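Local coordinates for protein luciferase-like monooxygenase (Streptomyces bottropensis, PDB 7BIP) that probably acts as a luciferase-like monooxygenase, adding oxygen to an aromatic polyketide intermediate on the way to rishirilide, at residues V193-S198 / E203-T208; K207-Y212 / I228-N233; T83-L88 / V134-R139. All blocks are in the same frame, centred on the assembly; numbering follows the deposited sequence.

Contact 1: residues V193-S198 / E203-T208; sequences VMLVPS and EQVQKT
Leu195 and Val205 form the centre of this contact. Their side chains pass alongside, pointing opposite ways, and Leu195 CD1 comes to 3.8 Å from Val205 CG1. The other leucine methyl, Leu195 CD2, meets Thr208 CG2 at 4.0 Å, and here methyl meets methyl end-on. The forked end of Leu195 thus covers two positions on the same side of the helix. The second valine methyl serves the loop that follows the strand: Val205 CG2 lies 3.9 Å from Pro197 CA and packs more loosely against CB of that ring.

Thr208 can offer a methyl because of its rotation. With chi1 at -60°, CG2 stands anti to the backbone N and faces the strand. Thr208 OG1 turns back to the helix and donates to Gln204 O at 3.1 Å. Gln204 O also receives Thr208 N at 3.0 Å, and the two donors come from opposite faces of its plane.

Further out, Pro180 and Ala183 of helix 180-188 touch Thr208. Phe316, at the end of helix 302-316, touches Val205, and Met230 packs on both Val205 and Pro197. The contact is the first half of a beta-alpha-beta unit, in which strand 192-195 leads into helix 202-218. It belongs to the TIM-barrel fold of luciferase-like monooxygenases.

All four touching residues are buried, and every contact between them involves carbon atoms. The one hydroxyl at the interface is satisfied within its own helix. The strand and helix are therefore held here by apolar fit, with no polar link between them.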
# COMPACT_ATOMS: atom_id res chain seq x y z
N VAL A 193 -16.65 -12.49 -11.34
CA VAL A 193 -17.01 -11.40 -12.23
C VAL A 193 -17.60 -10.25 -11.42
O VAL A 193 -18.23 -10.45 -10.37
CB VAL A 193 -17.97 -11.91 -13.34
CG1 VAL A 193 -19.38 -12.17 -12.81
CG2 VAL A 193 -17.98 -10.97 -14.52
N MET A 194 -17.35 -9.02 -11.87
CA MET A 194 -17.94 -7.83 -11.29
C MET A 194 -18.74 -7.12 -12.37
O MET A 194 -18.18 -6.76 -13.41
CB MET A 194 -16.87 -6.91 -10.69
CG MET A 194 -15.75 -7.67 -9.97
SD MET A 194 -14.49 -6.59 -9.27
CE MET A 194 -15.14 -6.43 -7.62
N LEU A 195 -20.04 -6.95 -12.14
CA LEU A 195 -20.94 -6.36 -13.12
C LEU A 195 -21.39 -4.98 -12.65
O LEU A 195 -21.22 -4.61 -11.48
CB LEU A 195 -22.16 -7.27 -13.36
CG LEU A 195 -21.87 -8.73 -13.73
CD1 LEU A 195 -23.16 -9.43 -14.16
CD2 LEU A 195 -20.84 -8.81 -14.83
N VAL A 196 -21.98 -4.23 -13.57
CA VAL A 196 -22.33 -2.83 -13.31
C VAL A 196 -23.80 -2.60 -13.60
O VAL A 196 -24.17 -2.09 -14.68
CB VAL A 196 -21.43 -1.88 -14.13
CG1 VAL A 196 -21.68 -0.43 -13.73
CG2 VAL A 196 -19.96 -2.25 -13.91
N PRO A 197 -24.69 -2.96 -12.68
CA PRO A 197 -26.13 -2.84 -12.96
C PRO A 197 -26.62 -1.41 -13.03
O PRO A 197 -27.67 -1.17 -13.63
CB PRO A 197 -26.78 -3.58 -11.78
CG PRO A 197 -25.77 -3.45 -10.68
CD PRO A 197 -24.44 -3.57 -11.37
N SER A 198 -25.88 -0.47 -12.45
CA SER A 198 -26.36 0.90 -12.38
C SER A 198 -26.30 1.62 -13.72
O SER A 198 -26.90 2.70 -13.85
CB SER A 198 -25.56 1.67 -11.33
OG SER A 198 -24.21 1.81 -11.73
N GLU A 203 -32.19 -6.55 -18.22
CA GLU A 203 -32.12 -7.74 -19.06
C GLU A 203 -30.71 -7.97 -19.59
O GLU A 203 -30.34 -9.12 -19.87
CB GLU A 203 -33.11 -7.62 -20.22
CG GLU A 203 -34.52 -7.23 -19.77
CD GLU A 203 -34.70 -5.73 -19.63
OE1 GLU A 203 -35.85 -5.28 -19.43
OE2 GLU A 203 -33.69 -4.99 -19.73
N GLN A 204 -29.90 -6.92 -19.72
CA GLN A 204 -28.53 -7.10 -20.17
C GLN A 204 -27.67 -7.74 -19.08
O GLN A 204 -26.88 -8.65 -19.36
CB GLN A 204 -27.92 -5.76 -20.60
CG GLN A 204 -26.61 -5.93 -21.34
CD GLN A 204 -25.64 -4.78 -21.11
OE1 GLN A 204 -26.05 -3.68 -20.76
NE2 GLN A 204 -24.36 -5.05 -21.30
N VAL A 205 -27.82 -7.29 -17.83
CA VAL A 205 -27.09 -7.92 -16.73
C VAL A 205 -27.50 -9.38 -16.59
O VAL A 205 -26.67 -10.25 -16.33
CB VAL A 205 -27.32 -7.13 -15.43
CG1 VAL A 205 -26.64 -7.83 -14.25
CG2 VAL A 205 -26.79 -5.71 -15.57
N GLN A 206 -28.79 -9.67 -16.78
CA GLN A 206 -29.27 -11.04 -16.68
C GLN A 206 -28.64 -11.93 -17.74
O GLN A 206 -28.27 -13.08 -17.46
CB GLN A 206 -30.79 -11.09 -16.81
CG GLN A 206 -31.52 -10.66 -15.56
CD GLN A 206 -33.02 -10.72 -15.72
OE1 GLN A 206 -33.57 -10.19 -16.69
NE2 GLN A 206 -33.69 -11.37 -14.78
N LYS A 207 -28.52 -11.43 -18.97
CA LYS A 207 -27.97 -12.26 -20.04
C LYS A 207 -26.47 -12.45 -19.85
O LYS A 207 -25.93 -13.52 -20.16
CB LYS A 207 -28.28 -11.66 -21.40
CG LYS A 207 -29.73 -11.88 -21.85
CD LYS A 207 -30.19 -13.32 -21.62
CE LYS A 207 -31.40 -13.39 -20.69
NZ LYS A 207 -31.64 -14.77 -20.18
N THR A 208 -25.77 -11.43 -19.34
CA THR A 208 -24.37 -11.60 -18.97
C THR A 208 -24.22 -12.66 -17.89
O THR A 208 -23.32 -13.50 -17.95
CB THR A 208 -23.79 -10.27 -18.50
OG1 THR A 208 -23.88 -9.31 -19.55
CG2 THR A 208 -22.33 -10.43 -18.11

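Contact 2: residues K207-Y212 / I228-N233; sequences KTLSLY and IHMSYN. With EDO (1,2-ethanediol), chain I.
Leu209 CG and Ile228 CG1 each stand anti to their own carbonyl carbon, and the two side chains meet. In Leu209, chi1 (-77°) and chi2 (162°) together set the two methyls against Ile228 and Met230. The leucine and isoleucine lie at a slant to each other. Leu209 CD2 sits against both isoleucine methyls, 3.8 Å from Ile228 CG2 and 3.8 Å from Ile228 CD1. The other methyl, Leu209 CD1, reaches Met230 CE at 3.9 Å. Met230 is extended beyond CG, and its CE is the tip that does the touching.

Tyr212 lies one turn along the helix from Leu209. Tyr212 CE2 passes Ile228 CG1 at 4.0 Å. The phenol end is held by a bond from OH to His191 O. Farther along the strand, a 1,2-ethanediol, probably from the crystallisation liquor, makes a weak bond to Asn233 OD1.

The helix segment 207-212 and the strand segment 228-233 run nearly antiparallel, with axes 11.9 Å apart at the closest. This suits the return of a beta-alpha-beta unit in the barrel. Phe316 of the helix 302-316 region covers Leu209 and Met230, while Ala187 of helix 180-188 touches Tyr212. Strand 228-236 itself lies between strands 192-195 and 320-324, with backbone bonds from Ile228 and Met230 to Thr320.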
# COMPACT_ATOMS: atom_id res chain seq x y z
N LYS A 207 -28.52 -11.43 -18.97
CA LYS A 207 -27.97 -12.26 -20.04
C LYS A 207 -26.47 -12.45 -19.85
O LYS A 207 -25.93 -13.52 -20.16
CB LYS A 207 -28.28 -11.66 -21.40
CG LYS A 207 -29.73 -11.88 -21.85
CD LYS A 207 -30.19 -13.32 -21.62
CE LYS A 207 -31.40 -13.39 -20.69
NZ LYS A 207 -31.64 -14.77 -20.18
N THR A 208 -25.77 -11.43 -19.34
CA THR A 208 -24.37 -11.60 -18.97
C THR A 208 -24.22 -12.66 -17.89
O THR A 208 -23.32 -13.50 -17.95
CB THR A 208 -23.79 -10.27 -18.50
OG1 THR A 208 -23.88 -9.31 -19.55
CG2 THR A 208 -22.33 -10.43 -18.11
N LEU A 209 -25.09 -12.64 -16.88
CA LEU A 209 -25.03 -13.66 -15.83
C LEU A 209 -25.31 -15.04 -16.40
O LEU A 209 -24.67 -16.02 -16.01
CB LEU A 209 -26.02 -13.32 -14.72
CG LEU A 209 -25.54 -12.21 -13.77
CD1 LEU A 209 -26.71 -11.62 -12.98
CD2 LEU A 209 -24.49 -12.74 -12.83
N SER A 210 -26.26 -15.13 -17.33
CA SER A 210 -26.57 -16.42 -17.96
C SER A 210 -25.38 -16.93 -18.75
O SER A 210 -25.01 -18.11 -18.65
CB SER A 210 -27.80 -16.28 -18.85
OG SER A 210 -28.22 -17.56 -19.30
N LEU A 211 -24.76 -16.07 -19.56
CA LEU A 211 -23.55 -16.47 -20.28
C LEU A 211 -22.44 -16.87 -19.33
O LEU A 211 -21.71 -17.84 -19.59
CB LEU A 211 -23.08 -15.34 -21.19
CG LEU A 211 -24.06 -14.84 -22.25
CD1 LEU A 211 -23.46 -13.65 -22.99
CD2 LEU A 211 -24.42 -15.95 -23.22
N TYR A 212 -22.28 -16.14 -18.22
CA TYR A 212 -21.24 -16.47 -17.26
C TYR A 212 -21.51 -17.82 -16.61
O TYR A 212 -20.63 -18.69 -16.56
CB TYR A 212 -21.13 -15.36 -16.20
CG TYR A 212 -20.19 -15.69 -15.06
CD1 TYR A 212 -18.81 -15.64 -15.25
CD2 TYR A 212 -20.68 -16.04 -13.80
CE1 TYR A 212 -17.95 -15.93 -14.21
CE2 TYR A 212 -19.82 -16.35 -12.77
CZ TYR A 212 -18.45 -16.28 -12.97
OH TYR A 212 -17.59 -16.58 -11.95
N ILE A 228 -19.65 -13.29 -7.71
CA ILE A 228 -20.38 -12.32 -8.53
C ILE A 228 -20.59 -11.08 -7.67
O ILE A 228 -21.29 -11.14 -6.65
CB ILE A 228 -21.72 -12.88 -9.02
CG1 ILE A 228 -21.51 -14.10 -9.92
CG2 ILE A 228 -22.51 -11.81 -9.76
CD1 ILE A 228 -22.79 -14.85 -10.20
N HIS A 229 -19.98 -9.96 -8.08
CA HIS A 229 -20.03 -8.71 -7.33
C HIS A 229 -20.71 -7.63 -8.16
O HIS A 229 -20.50 -7.53 -9.37
CB HIS A 229 -18.62 -8.21 -6.98
CG HIS A 229 -18.00 -8.88 -5.79
ND1 HIS A 229 -17.35 -8.18 -4.80
CD2 HIS A 229 -17.91 -10.19 -5.46
CE1 HIS A 229 -16.90 -9.03 -3.89
NE2 HIS A 229 -17.22 -10.25 -4.27
N MET A 230 -21.52 -6.79 -7.50
CA MET A 230 -22.05 -5.58 -8.12
C MET A 230 -22.10 -4.50 -7.06
O MET A 230 -22.39 -4.78 -5.90
CB MET A 230 -23.46 -5.79 -8.70
CG MET A 230 -23.60 -6.98 -9.64
SD MET A 230 -25.26 -7.04 -10.34
CE MET A 230 -25.44 -8.80 -10.63
N SER A 231 -21.82 -3.26 -7.46
CA SER A 231 -21.88 -2.12 -6.54
C SER A 231 -23.13 -1.29 -6.80
O SER A 231 -23.52 -1.11 -7.96
CB SER A 231 -20.64 -1.23 -6.65
OG SER A 231 -19.51 -1.87 -6.08
N TYR A 232 -23.74 -0.80 -5.73
CA TYR A 232 -24.91 0.07 -5.81
C TYR A 232 -24.71 1.26 -4.88
O TYR A 232 -24.36 1.06 -3.72
CB TYR A 232 -26.19 -0.64 -5.39
CG TYR A 232 -26.73 -1.69 -6.34
CD1 TYR A 232 -27.65 -1.35 -7.33
CD2 TYR A 232 -26.37 -3.02 -6.20
CE1 TYR A 232 -28.17 -2.32 -8.18
CE2 TYR A 232 -26.88 -3.99 -7.04
CZ TYR A 232 -27.79 -3.64 -8.02
OH TYR A 232 -28.28 -4.60 -8.85
N ASN A 233 -24.99 2.47 -5.36
CA ASN A 233 -25.07 3.60 -4.46
C ASN A 233 -26.16 3.36 -3.42
O ASN A 233 -27.25 2.86 -3.74
CB ASN A 233 -25.34 4.89 -5.23
CG ASN A 233 -24.16 5.29 -6.10
OD1 ASN A 233 -23.01 5.01 -5.76
ND2 ASN A 233 -24.44 5.94 -7.22
C1 EDO I . -19.94 5.90 -9.01
O1 EDO I . -19.71 6.51 -7.74
C2 EDO I . -19.86 4.39 -8.86
O2 EDO I . -21.13 3.89 -8.42

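Contact 3: residues T83-L88 / V134-R139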
# COMPACT_ATOMS: atom_id res chain seq x y z
N THR A 83 0.24 -0.80 -13.90
CA THR A 83 1.27 -1.23 -12.98
C THR A 83 2.07 -2.34 -13.65
O THR A 83 1.85 -2.68 -14.82
CB THR A 83 0.64 -1.64 -11.64
OG1 THR A 83 1.67 -1.94 -10.69
CG2 THR A 83 -0.28 -2.85 -11.81
N HIS A 84 3.03 -2.85 -12.92
CA HIS A 84 3.81 -4.01 -13.32
C HIS A 84 3.34 -5.23 -12.54
O HIS A 84 3.14 -5.13 -11.32
CB HIS A 84 5.29 -3.75 -13.02
CG HIS A 84 6.23 -4.70 -13.68
ND1 HIS A 84 6.28 -6.04 -13.36
CD2 HIS A 84 7.17 -4.50 -14.63
CE1 HIS A 84 7.20 -6.63 -14.10
NE2 HIS A 84 7.76 -5.72 -14.87
N PRO A 85 3.16 -6.38 -13.19
CA PRO A 85 2.62 -7.54 -12.45
C PRO A 85 3.48 -7.98 -11.28
O PRO A 85 2.93 -8.52 -10.31
CB PRO A 85 2.53 -8.64 -13.52
CG PRO A 85 3.37 -8.16 -14.65
CD PRO A 85 3.34 -6.67 -14.62
N LEU A 86 4.80 -7.79 -11.33
CA LEU A 86 5.63 -8.13 -10.17
C LEU A 86 5.21 -7.32 -8.96
O LEU A 86 5.12 -7.84 -7.84
CB LEU A 86 7.10 -7.88 -10.48
CG LEU A 86 7.78 -8.82 -11.48
CD1 LEU A 86 9.16 -8.27 -11.84
CD2 LEU A 86 7.87 -10.23 -10.93
N LYS A 87 4.98 -6.02 -9.16
CA LYS A 87 4.59 -5.14 -8.06
C LYS A 87 3.18 -5.44 -7.58
O LYS A 87 2.92 -5.47 -6.37
CB LYS A 87 4.68 -3.70 -8.54
CG LYS A 87 6.06 -3.28 -8.89
CD LYS A 87 6.88 -3.17 -7.66
CE LYS A 87 6.35 -2.03 -6.82
NZ LYS A 87 6.30 -0.76 -7.59
N LEU A 88 2.26 -5.63 -8.52
CA LEU A 88 0.88 -5.92 -8.16
C LEU A 88 0.79 -7.24 -7.40
O LEU A 88 0.14 -7.31 -6.35
CB LEU A 88 0.02 -5.96 -9.42
CG LEU A 88 -1.50 -6.01 -9.23
CD1 LEU A 88 -1.97 -4.92 -8.27
CD2 LEU A 88 -2.11 -5.82 -10.61
N VAL A 134 -3.51 -9.82 -15.52
CA VAL A 134 -4.21 -10.73 -14.62
C VAL A 134 -3.51 -12.08 -14.59
O VAL A 134 -3.26 -12.65 -13.52
CB VAL A 134 -5.68 -10.88 -15.05
CG1 VAL A 134 -6.36 -11.96 -14.20
CG2 VAL A 134 -6.42 -9.55 -14.92
N GLU A 135 -3.18 -12.62 -15.76
CA GLU A 135 -2.60 -13.96 -15.79
C GLU A 135 -1.20 -13.97 -15.20
O GLU A 135 -0.82 -14.93 -14.52
CB GLU A 135 -2.60 -14.49 -17.22
CG GLU A 135 -1.87 -15.83 -17.40
CD GLU A 135 -2.56 -17.00 -16.70
OE1 GLU A 135 -3.66 -16.81 -16.13
OE2 GLU A 135 -1.99 -18.10 -16.71
N ALA A 136 -0.40 -12.94 -15.48
CA ALA A 136 0.94 -12.90 -14.90
C ALA A 136 0.88 -12.86 -13.38
O ALA A 136 1.65 -13.55 -12.70
CB ALA A 136 1.72 -11.70 -15.44
N VAL A 137 -0.05 -12.06 -12.82
CA VAL A 137 -0.20 -12.01 -11.37
C VAL A 137 -0.63 -13.37 -10.83
O VAL A 137 -0.09 -13.87 -9.84
CB VAL A 137 -1.19 -10.90 -10.97
CG1 VAL A 137 -1.61 -11.06 -9.50
CG2 VAL A 137 -0.57 -9.51 -11.22
N ARG A 138 -1.63 -13.98 -11.47
CA ARG A 138 -2.07 -15.31 -11.05
C ARG A 138 -0.92 -16.30 -11.04
O ARG A 138 -0.77 -17.08 -10.09
CB ARG A 138 -3.20 -15.82 -11.95
CG ARG A 138 -3.77 -17.16 -11.49
CD ARG A 138 -4.58 -17.88 -12.60
NE ARG A 138 -3.73 -18.42 -13.67
CZ ARG A 138 -2.96 -19.50 -13.54
NH1 ARG A 138 -2.94 -20.19 -12.41
NH2 ARG A 138 -2.21 -19.90 -14.56
N ARG A 139 -0.08 -16.27 -12.08
CA ARG A 139 1.05 -17.18 -12.15
C ARG A 139 2.07 -16.90 -11.06
O ARG A 139 2.62 -17.83 -10.47
CB ARG A 139 1.73 -17.11 -13.52
CG ARG A 139 0.94 -17.83 -14.55
CD ARG A 139 1.77 -18.21 -15.74
NE ARG A 139 0.85 -18.43 -16.84
CZ ARG A 139 1.20 -18.66 -18.09
NH1 ARG A 139 2.49 -18.72 -18.43
NH2 ARG A 139 0.24 -18.82 -18.99
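Leu88 lies across Val137, and one valine methyl, CG2, receives most of its length. Leu88 CB is 4.0 Å from Val137 CG2. CG is slightly farther from the same methyl, and Leu88 CD2 at the tip is again 4.0 Å from Val137 CG2. The two side chains cross at about a right angle. With CG anti to the backbone N, chi1 -170° carries the leucine across the valine methyl.

Pro85, one turn earlier, fills the rest of the contact. Pro85 CB touches Ala136 CB at 3.7 Å, and CG of the ring also leans on that methyl. Pro85 O lies 3.7 Å from Val137 CG2, a van der Waals contact of a carbonyl oxygen with a methyl, not a hydrogen bond.

Both helices belong to the outer layer of the TIM barrel. Helix 85-98 follows strand 72-78, and helix 126-142 comes after strand 103-107. Phe107 of that strand touches both Leu88 and Val137 from the barrel side.

His84 is the N-cap of helix 85-98. His84 ND1 accepts from Leu86 N at 3.1 Å, with the donor almost in the ring plane.

On the second helix, Glu135 forms a salt-bridge network. Arg138 grips it side-on: Arg138 NE reaches Glu135 OE1 at 2.9 Å and Arg138 NH2 reaches Glu135 OE2 at 2.8 Å, both on the syn side. Arg139 comes to OE2 from the anti side, with Arg139 NE at 2.9 Å from Glu135 OE2 and NH2 more distant. These charges probably keep the carboxylate ionised. Trp148 of strand 146-149 packs on Glu135 and Arg139, and on Ala136.

The second subunit reaches the first helix. The His84 ring meets Phe119 of that subunit edge-to-face, and Lys87 NZ forms a hydrogen bond with Thr83 OG1 of the second subunit.

In the fold
Contact 3 comes first along the chain. Contacts 1 and 2 come later, the second beginning where the first ends, and share Lys207 and Thr208. Their centres are 4 Å apart. Together they fix helix 202-218 on two neighbouring parallel strands, 192-195 and 228-236, which are joined by probable backbone bonds between Val193 or Leu195 and His229. Contact 3 is centred about 26 Å from the centre of contact 1 and about 25 Å from that of contact 2. It joins two helices, 85-98 and 126-142, in another part of the barrel wall. Contacts 1 and 2 build one beta-alpha-beta unit, while segment 83-88 of contact 3 is part of the dimer interface.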